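Local coordinates for putative calcium binding protein (Streptomyces coelicolor, PDB 3AKA), which binds calcium ions through EF-hand loops and probably takes part in calcium-mediated regulation, at residues 29-34 / 48-53; 54-59 / 94-99; 119-124 / 133-138. All blocks are in the same frame, centred on the assembly; numbering follows the deposited sequence.

Contact 1: 29-34 / 48-53; sequences AAKALL and ALYGGA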
loop_
_atom_site.group_PDB
_atom_site.type_symbol
_atom_site.label_atom_id
_atom_site.label_comp_id
_atom_site.label_asym_id
_atom_site.label_seq_id
_atom_site.Cartn_x
_atom_site.Cartn_y
_atom_site.Cartn_z
ATOM N N ALA A 29 9.053 1.845 -2.010
ATOM C CA ALA A 29 8.123 0.733 -1.839
ATOM C C ALA A 29 7.955 -0.037 -3.154
ATOM O O ALA A 29 7.976 -1.271 -3.186
ATOM C CB ALA A 29 6.746 1.235 -1.313
ATOM N N ALA A 30 7.808 0.701 -4.251
ATOM C CA ALA A 30 7.685 0.076 -5.579
ATOM C C ALA A 30 8.952 -0.744 -5.893
ATOM O O ALA A 30 8.879 -1.908 -6.314
ATOM C CB ALA A 30 7.469 1.156 -6.643
ATOM N N LYS A 31 10.101 -0.124 -5.662
ATOM C CA LYS A 31 11.406 -0.772 -5.894
ATOM C C LYS A 31 11.521 -2.065 -5.058
ATOM O O LYS A 31 11.969 -3.096 -5.562
ATOM C CB LYS A 31 12.546 0.183 -5.546
ATOM C CG LYS A 31 13.918 -0.375 -5.836
ATOM C CD LYS A 31 14.977 0.673 -5.491
ATOM C CE LYS A 31 16.019 0.071 -4.567
ATOM N NZ LYS A 31 17.345 0.816 -4.578
ATOM N N ALA A 32 11.085 -2.006 -3.800
ATOM C CA ALA A 32 11.165 -3.191 -2.917
ATOM C C ALA A 32 10.292 -4.333 -3.416
ATOM O O ALA A 32 10.686 -5.507 -3.370
ATOM C CB ALA A 32 10.758 -2.815 -1.491
ATOM N N LEU A 33 9.076 -3.996 -3.853
ATOM C CA LEU A 33 8.151 -5.040 -4.303
ATOM C C LEU A 33 8.688 -5.704 -5.559
ATOM O O LEU A 33 8.658 -6.919 -5.678
ATOM C CB LEU A 33 6.740 -4.496 -4.526
ATOM C CG LEU A 33 5.687 -5.536 -4.913
ATOM C CD1 LEU A 33 5.343 -6.441 -3.757
ATOM C CD2 LEU A 33 4.418 -4.856 -5.448
ATOM N N LEU A 34 9.200 -4.906 -6.498
ATOM C CA LEU A 34 9.730 -5.445 -7.738
ATOM C C LEU A 34 10.934 -6.367 -7.472
ATOM O O LEU A 34 11.063 -7.433 -8.071
ATOM C CB LEU A 34 10.108 -4.297 -8.682
ATOM C CG LEU A 34 8.891 -3.505 -9.179
ATOM C CD1 LEU A 34 9.286 -2.201 -9.898
ATOM C CD2 LEU A 34 8.003 -4.368 -10.105
ATOM N N ALA A 48 4.170 0.166 -14.565
ATOM C CA ALA A 48 2.813 0.314 -14.080
ATOM C C ALA A 48 2.840 0.485 -12.560
ATOM O O ALA A 48 2.054 1.242 -12.006
ATOM C CB ALA A 48 1.919 -0.893 -14.503
ATOM N N LEU A 49 3.737 -0.233 -11.884
ATOM C CA LEU A 49 3.817 -0.117 -10.426
ATOM C C LEU A 49 4.342 1.277 -10.011
ATOM O O LEU A 49 3.790 1.916 -9.113
ATOM C CB LEU A 49 4.704 -1.235 -9.834
ATOM C CG LEU A 49 4.671 -1.232 -8.276
ATOM C CD1 LEU A 49 3.295 -1.644 -7.777
ATOM C CD2 LEU A 49 5.714 -2.179 -7.757
ATOM N N TYR A 50 5.396 1.744 -10.657
ATOM C CA TYR A 50 5.890 3.130 -10.386
ATOM C C TYR A 50 4.844 4.208 -10.712
ATOM O O TYR A 50 4.664 5.158 -9.955
ATOM C CB TYR A 50 7.205 3.400 -11.159
ATOM C CG TYR A 50 8.439 2.863 -10.486
ATOM C CD1 TYR A 50 8.937 3.490 -9.335
ATOM C CD2 TYR A 50 9.119 1.747 -10.985
ATOM C CE1 TYR A 50 10.076 3.008 -8.674
ATOM C CE2 TYR A 50 10.281 1.250 -10.337
ATOM C CZ TYR A 50 10.746 1.906 -9.184
ATOM O OH TYR A 50 11.877 1.470 -8.534
ATOM N N GLY A 51 4.135 4.076 -11.837
ATOM C CA GLY A 51 3.073 5.041 -12.145
ATOM C C GLY A 51 1.953 5.045 -11.110
ATOM O O GLY A 51 1.462 6.116 -10.698
ATOM N N GLY A 52 1.577 3.852 -10.652
ATOM C CA GLY A 52 0.518 3.698 -9.650
ATOM C C GLY A 52 0.946 4.280 -8.306
ATOM O O GLY A 52 0.156 4.918 -7.621
ATOM N N ALA A 53 2.206 4.043 -7.950
ATOM C CA ALA A 53 2.774 4.535 -6.693
ATOM C C ALA A 53 2.807 6.048 -6.737
ATOM O O ALA A 53 2.435 6.709 -5.767
ATOM C CB ALA A 53 4.186 3.944 -6.485
#
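Ala30 and Tyr50 bring their CA atoms within 6.0 Å of each other where helical segments 29-34 and 48-53 pass nearly antiparallel, at 152°, with their axes 9.5 Å apart. The methyl of Ala30 sits over one face of the Tyr50 ring, shifted toward its rim. Ala30 CB is 4.0 Å from the centroid of the Tyr50 ring, a CH-pi contact. The ring then runs on past Ala30, and its OH comes alongside the aliphatic start of Lys31, 3.3 Å from CB. The rest of the lysine leads away to solvent. Leu34 CD1 comes obliquely to the CE2 and CD2 side of the ring, 3.6 Å from Tyr50 CE2.

These two helices link consecutive EF-hands: helix 23-37 leaves the calcium loop that starts at Asp14, and helix 44-64 leads into the one that starts at Asp65. Leu49 packs beside Tyr50 against the same helix. Its CG stands anti to the backbone N (chi1 -173°), which sends CD2 across to Ala30, 3.5 Å from the carbonyl O. The same methyl meets Leu33 CD2 at 3.8 Å, where the two leucines cross at about a right angle, and Leu34 CG at 3.7 Å, where they slide past each other in opposite directions. Leu33 also touches Ala103 of helix 89-107 and Ala123 of helix 117-126, while Leu49 rests on Phe99.

Contact 2: 54-59 / 94-99; sequences EALWQG and EIARPF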
loop_
_atom_site.group_PDB
_atom_site.type_symbol
_atom_site.label_atom_id
_atom_site.label_comp_id
_atom_site.label_asym_id
_atom_site.label_seq_id
_atom_site.Cartn_x
_atom_site.Cartn_y
_atom_site.Cartn_z
ATOM N N GLU A 54 3.188 6.597 -7.884
ATOM C CA GLU A 54 3.277 8.062 -8.048
ATOM C C GLU A 54 1.887 8.698 -7.934
ATOM O O GLU A 54 1.724 9.746 -7.305
ATOM C CB GLU A 54 3.915 8.390 -9.396
ATOM C CG GLU A 54 3.636 9.815 -9.943
ATOM C CD GLU A 54 4.136 10.921 -9.083
ATOM O OE1 GLU A 54 5.072 10.687 -8.285
ATOM O OE2 GLU A 54 3.584 12.052 -9.221
ATOM N N ALA A 55 0.892 8.045 -8.527
ATOM C CA ALA A 55 -0.504 8.493 -8.426
ATOM C C ALA A 55 -1.040 8.480 -6.970
ATOM O O ALA A 55 -1.802 9.376 -6.566
ATOM C CB ALA A 55 -1.399 7.648 -9.371
ATOM N N LEU A 56 -0.676 7.457 -6.204
ATOM C CA LEU A 56 -1.127 7.371 -4.820
ATOM C C LEU A 56 -0.454 8.463 -3.962
ATOM O O LEU A 56 -1.126 9.110 -3.164
ATOM C CB LEU A 56 -0.902 5.968 -4.247
ATOM C CG LEU A 56 -1.188 5.708 -2.750
ATOM C CD1 LEU A 56 -2.620 6.069 -2.357
ATOM C CD2 LEU A 56 -0.882 4.257 -2.428
ATOM N N TRP A 57 0.858 8.651 -4.128
ATOM C CA TRP A 57 1.552 9.781 -3.482
ATOM C C TRP A 57 0.823 11.114 -3.785
ATOM O O TRP A 57 0.595 11.922 -2.895
ATOM C CB TRP A 57 3.019 9.856 -3.966
ATOM C CG TRP A 57 3.601 11.275 -3.833
ATOM C CD1 TRP A 57 3.931 12.123 -4.849
ATOM C CD2 TRP A 57 3.850 11.989 -2.614
ATOM N NE1 TRP A 57 4.379 13.329 -4.339
ATOM C CE2 TRP A 57 4.327 13.274 -2.967
ATOM C CE3 TRP A 57 3.687 11.676 -1.258
ATOM C CZ2 TRP A 57 4.671 14.247 -1.999
ATOM C CZ3 TRP A 57 4.028 12.632 -0.298
ATOM C CH2 TRP A 57 4.523 13.903 -0.676
ATOM N N GLN A 58 0.478 11.350 -5.047
ATOM C CA GLN A 58 -0.180 12.634 -5.405
ATOM C C GLN A 58 -1.554 12.812 -4.772
ATOM O O GLN A 58 -1.934 13.927 -4.365
ATOM C CB GLN A 58 -0.253 12.810 -6.926
ATOM C CG GLN A 58 1.113 12.893 -7.624
ATOM C CD GLN A 58 1.955 14.139 -7.254
ATOM O OE1 GLN A 58 3.168 14.178 -7.512
ATOM N NE2 GLN A 58 1.322 15.147 -6.648
ATOM N N GLY A 59 -2.305 11.713 -4.692
ATOM C CA GLY A 59 -3.595 11.677 -3.994
ATOM C C GLY A 59 -3.478 11.978 -2.517
ATOM O O GLY A 59 -4.233 12.800 -1.963
ATOM N N GLU A 94 -9.842 4.344 -4.062
ATOM C CA GLU A 94 -9.812 4.486 -5.530
ATOM C C GLU A 94 -8.555 5.208 -6.025
ATOM O O GLU A 94 -8.007 4.873 -7.085
ATOM C CB GLU A 94 -11.086 5.162 -6.056
ATOM C CG GLU A 94 -12.374 4.372 -5.757
ATOM C CD GLU A 94 -12.461 3.033 -6.499
ATOM O OE1 GLU A 94 -11.850 2.861 -7.588
ATOM O OE2 GLU A 94 -13.148 2.139 -5.979
ATOM N N ILE A 95 -8.092 6.188 -5.257
ATOM C CA ILE A 95 -6.820 6.832 -5.569
ATOM C C ILE A 95 -5.715 5.746 -5.629
ATOM O O ILE A 95 -4.873 5.758 -6.527
ATOM C CB ILE A 95 -6.464 7.916 -4.528
ATOM C CG1 ILE A 95 -7.372 9.151 -4.718
ATOM C CG2 ILE A 95 -4.969 8.289 -4.632
ATOM C CD1 ILE A 95 -7.294 10.171 -3.548
ATOM N N ALA A 96 -5.770 4.805 -4.682
ATOM C CA ALA A 96 -4.765 3.726 -4.557
ATOM C C ALA A 96 -4.976 2.576 -5.530
ATOM O O ALA A 96 -4.125 1.691 -5.663
ATOM C CB ALA A 96 -4.773 3.196 -3.111
ATOM N N ARG A 97 -6.114 2.568 -6.219
ATOM C CA ARG A 97 -6.457 1.405 -7.042
ATOM C C ARG A 97 -5.413 1.048 -8.129
ATOM O O ARG A 97 -5.048 -0.119 -8.235
ATOM C CB ARG A 97 -7.866 1.494 -7.639
ATOM C CG ARG A 97 -8.286 0.130 -8.210
ATOM C CD ARG A 97 -9.650 0.158 -8.886
ATOM N NE ARG A 97 -10.753 0.256 -7.930
ATOM C CZ ARG A 97 -11.365 -0.779 -7.353
ATOM N NH1 ARG A 97 -10.967 -2.016 -7.575
ATOM N NH2 ARG A 97 -12.377 -0.570 -6.527
ATOM N N PRO A 98 -4.965 2.031 -8.946
ATOM C CA PRO A 98 -3.921 1.690 -9.938
ATOM C C PRO A 98 -2.712 1.048 -9.281
ATOM O O PRO A 98 -2.225 0.052 -9.797
ATOM C CB PRO A 98 -3.537 3.043 -10.550
ATOM C CG PRO A 98 -4.747 3.905 -10.307
ATOM C CD PRO A 98 -5.371 3.448 -9.042
ATOM N N PHE A 99 -2.204 1.635 -8.189
ATOM C CA PHE A 99 -1.078 1.037 -7.448
ATOM C C PHE A 99 -1.369 -0.420 -7.020
ATOM O O PHE A 99 -0.527 -1.323 -7.226
ATOM C CB PHE A 99 -0.696 1.863 -6.209
ATOM C CG PHE A 99 0.413 1.237 -5.394
ATOM C CD1 PHE A 99 1.724 1.194 -5.887
ATOM C CD2 PHE A 99 0.138 0.670 -4.158
ATOM C CE1 PHE A 99 2.745 0.605 -5.139
ATOM C CE2 PHE A 99 1.164 0.077 -3.384
ATOM C CZ PHE A 99 2.461 0.034 -3.877
#
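Leu56 meets Ala96 at the closest point of helical segments 54-59 and 94-99, where their CA atoms are 5.2 Å apart and the axes, 7.9 Å apart, run antiparallel at 162°. Leu56 CB leaves its helix beside the neighbour and itself makes no close approach to it. With CG anti to the backbone N (chi1 174°), the branch swings across the gap. CD1 then lands 3.7 Å from Ala96 CB and 4.0 Å from Ile95 CG2. The other methyl, Leu56 CD2, is shared between the Ala96 methyl and the Phe99 ring, which it approaches obliquely: Ala96 CB and Phe99 CD2 are each 4.1 Å from it. An alanine in place of Leu56 keeps only the first carbon of this chain, and would probably leave a gap beside the Ala96 methyl and the Phe99 ring, with the ring less restrained on that side.

Further along, Ile95 lays CG2 3.7 Å from the CA of Gly59; with no side chain on the glycine, the methyl rests directly on its backbone. The segment 94-99 is kinked: the nitrogens of Pro98 and Phe99 make no bond to the preceding turn. On its far side Arg97 grips Glu94 side-on, NE and NH2 each taking one carboxylate oxygen with nearly straight bonds, and its NH1 pairs with Glu151.

Helix 44-64 is thus held between neighbours: Phe26 of helix 23-37 touches Leu56, while helix 89-107 carries Ala96 and Arg97 on to Phe158 and Val155 of helix 151-161.

Contact 3: 119-124 / 133-138; sequences DTARAL and LARQAA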
loop_
_atom_site.group_PDB
_atom_site.type_symbol
_atom_site.label_atom_id
_atom_site.label_comp_id
_atom_site.label_asym_id
_atom_site.label_seq_id
_atom_site.Cartn_x
_atom_site.Cartn_y
_atom_site.Cartn_z
ATOM N N ASP A 119 2.255 -15.320 -1.509
ATOM C CA ASP A 119 2.802 -14.192 -2.250
ATOM C C ASP A 119 2.235 -12.838 -1.803
ATOM O O ASP A 119 2.919 -11.788 -1.910
ATOM C CB ASP A 119 2.637 -14.428 -3.753
ATOM C CG ASP A 119 3.533 -15.554 -4.263
ATOM O OD1 ASP A 119 4.566 -15.845 -3.622
ATOM O OD2 ASP A 119 3.208 -16.122 -5.330
ATOM N N THR A 120 1.011 -12.858 -1.277
ATOM C CA THR A 120 0.460 -11.658 -0.643
ATOM C C THR A 120 1.307 -11.341 0.576
ATOM O O THR A 120 1.667 -10.190 0.779
ATOM C CB THR A 120 -1.041 -11.820 -0.262
ATOM O OG1 THR A 120 -1.788 -12.065 -1.461
ATOM C CG2 THR A 120 -1.586 -10.540 0.376
ATOM N N ALA A 121 1.649 -12.362 1.351
ATOM C CA ALA A 121 2.558 -12.168 2.508
ATOM C C ALA A 121 3.929 -11.591 2.085
ATOM O O ALA A 121 4.456 -10.644 2.711
ATOM C CB ALA A 121 2.661 -13.449 3.325
ATOM N N ARG A 122 4.455 -12.068 0.961
ATOM C CA ARG A 122 5.700 -11.535 0.402
ATOM C C ARG A 122 5.608 -10.048 0.058
ATOM O O ARG A 122 6.543 -9.272 0.322
ATOM C CB ARG A 122 6.119 -12.329 -0.841
ATOM C CG ARG A 122 6.770 -13.704 -0.520
ATOM C CD ARG A 122 6.936 -14.543 -1.778
ATOM N NE ARG A 122 7.921 -13.946 -2.674
ATOM C CZ ARG A 122 8.098 -14.303 -3.937
ATOM N NH1 ARG A 122 7.338 -15.253 -4.467
ATOM N NH2 ARG A 122 9.048 -13.716 -4.666
ATOM N N ALA A 123 4.482 -9.668 -0.545
ATOM C CA ALA A 123 4.214 -8.277 -0.890
ATOM C C ALA A 123 4.225 -7.401 0.368
ATOM O O ALA A 123 4.876 -6.351 0.405
ATOM C CB ALA A 123 2.871 -8.154 -1.637
ATOM N N LEU A 124 3.528 -7.859 1.403
ATOM C CA LEU A 124 3.454 -7.119 2.642
ATOM C C LEU A 124 4.841 -6.924 3.251
ATOM O O LEU A 124 5.161 -5.814 3.745
ATOM C CB LEU A 124 2.478 -7.830 3.603
ATOM C CG LEU A 124 1.025 -7.787 3.127
ATOM C CD1 LEU A 124 0.171 -8.518 4.147
ATOM C CD2 LEU A 124 0.579 -6.343 2.982
ATOM N N LEU A 133 3.747 -11.427 11.065
ATOM C CA LEU A 133 2.537 -10.620 10.953
ATOM C C LEU A 133 2.005 -10.599 9.511
ATOM O O LEU A 133 0.787 -10.552 9.288
ATOM C CB LEU A 133 2.807 -9.195 11.446
ATOM C CG LEU A 133 1.600 -8.239 11.452
ATOM C CD1 LEU A 133 0.414 -8.791 12.300
ATOM C CD2 LEU A 133 1.980 -6.830 11.907
ATOM N N ALA A 134 2.923 -10.619 8.552
ATOM C CA ALA A 134 2.554 -10.592 7.134
ATOM C C ALA A 134 1.796 -11.856 6.743
ATOM O O ALA A 134 0.877 -11.789 5.937
ATOM C CB ALA A 134 3.779 -10.398 6.252
ATOM N N ARG A 135 2.176 -12.997 7.317
ATOM C CA ARG A 135 1.481 -14.252 7.065
ATOM C C ARG A 135 0.061 -14.175 7.620
ATOM O O ARG A 135 -0.904 -14.594 6.961
ATOM C CB ARG A 135 2.215 -15.422 7.710
ATOM C CG ARG A 135 3.496 -15.812 6.987
ATOM C CD ARG A 135 4.018 -17.156 7.465
ATOM N NE ARG A 135 5.468 -17.099 7.471
ATOM C CZ ARG A 135 6.206 -16.951 8.568
ATOM N NH1 ARG A 135 5.659 -16.916 9.780
ATOM N NH2 ARG A 135 7.498 -16.894 8.451
ATOM N N GLN A 136 -0.060 -13.629 8.834
ATOM C CA GLN A 136 -1.347 -13.448 9.472
ATOM C C GLN A 136 -2.229 -12.478 8.679
ATOM O O GLN A 136 -3.414 -12.754 8.465
ATOM C CB GLN A 136 -1.126 -13.003 10.928
ATOM C CG GLN A 136 -2.365 -12.605 11.697
ATOM C CD GLN A 136 -2.000 -12.021 13.062
ATOM O OE1 GLN A 136 -1.119 -12.541 13.759
ATOM N NE2 GLN A 136 -2.644 -10.916 13.427
ATOM N N ALA A 137 -1.660 -11.356 8.238
ATOM C CA ALA A 137 -2.442 -10.377 7.454
ATOM C C ALA A 137 -2.867 -10.926 6.089
ATOM O O ALA A 137 -3.995 -10.685 5.646
ATOM C CB ALA A 137 -1.655 -9.108 7.269
ATOM N N ALA A 138 -1.945 -11.622 5.420
ATOM C CA ALA A 138 -2.239 -12.229 4.117
ATOM C C ALA A 138 -3.422 -13.180 4.227
ATOM O O ALA A 138 -4.325 -13.119 3.411
ATOM C CB ALA A 138 -1.012 -12.920 3.517
#
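Ala121, Leu124 and Ala138 bury the greatest areas where helical segments 119-124 and 133-138 cross at 128°, with axes 8.1 Å apart. Ala121 is at the centre. Its methyl points between two turns of the other helix, 3.7 Å from Ala138 CB and 3.6 Å from the carbonyl O of Ala134. Ala138 answers from its own side, its CB lying 3.5 Å from the backbone N of Ala121 and 3.9 Å from Thr120 CB. Thr120 turns its carbon branch to this methyl: CG2 is anti to the backbone N, and OG1 is left to bond the carbonyl O of Thr116, in the strand just before the helix.

One turn on, Leu124 closes over the other end. Its CB packs on Ala134 CB at 3.9 Å, and with CG anti to the carbonyl carbon (chi1 -67°) CD1 extends past that residue to Ala137 CB, 3.7 Å away. Val129, in the connection between the helices, touches both Leu124 and Ala134. The pair joins two EF-hands: helix 117-126 follows the calcium loop starting at Asp108, and helix 131-141 leads into the one starting at Asp142.

Arg122 bridges Asp119 and Glu36 on the side turned from helix 131-141. The carbon stem of Arg135 borders the contact beside Ala121, while its guanidinium pairs with Glu131. Between the segments Ala134, Ala137 and Ala138 face Thr120, Ala121 and Leu124. The fit is therefore apolar, methyls set against methyls and backbone, with no hydrogen bond across it to set its direction.

Overall arrangement
From the N terminus, contact 1 comes first and closes the short connection 35-47, folding helix 44-64 back on helix 23-37. Contact 2 opens further along that same helix 44-64 and closes a longer loop, 60-93, which holds the calcium site from Asp65 to Glu76. Contact 3 closes the short connection 125-132, with the ends of both helices, between the last two EF-hands. The three follow in series, none nesting or crossing. Contacts 1 and 2 meet where Phe99 packs on Leu49 and Ala53. Contact 2 links the two halves through helix 89-107, and Leu33 of contact 1 on Ala123 of contact 3 adds a second link; contacts 2 and 3, centres about 21 Å apart, do not touch.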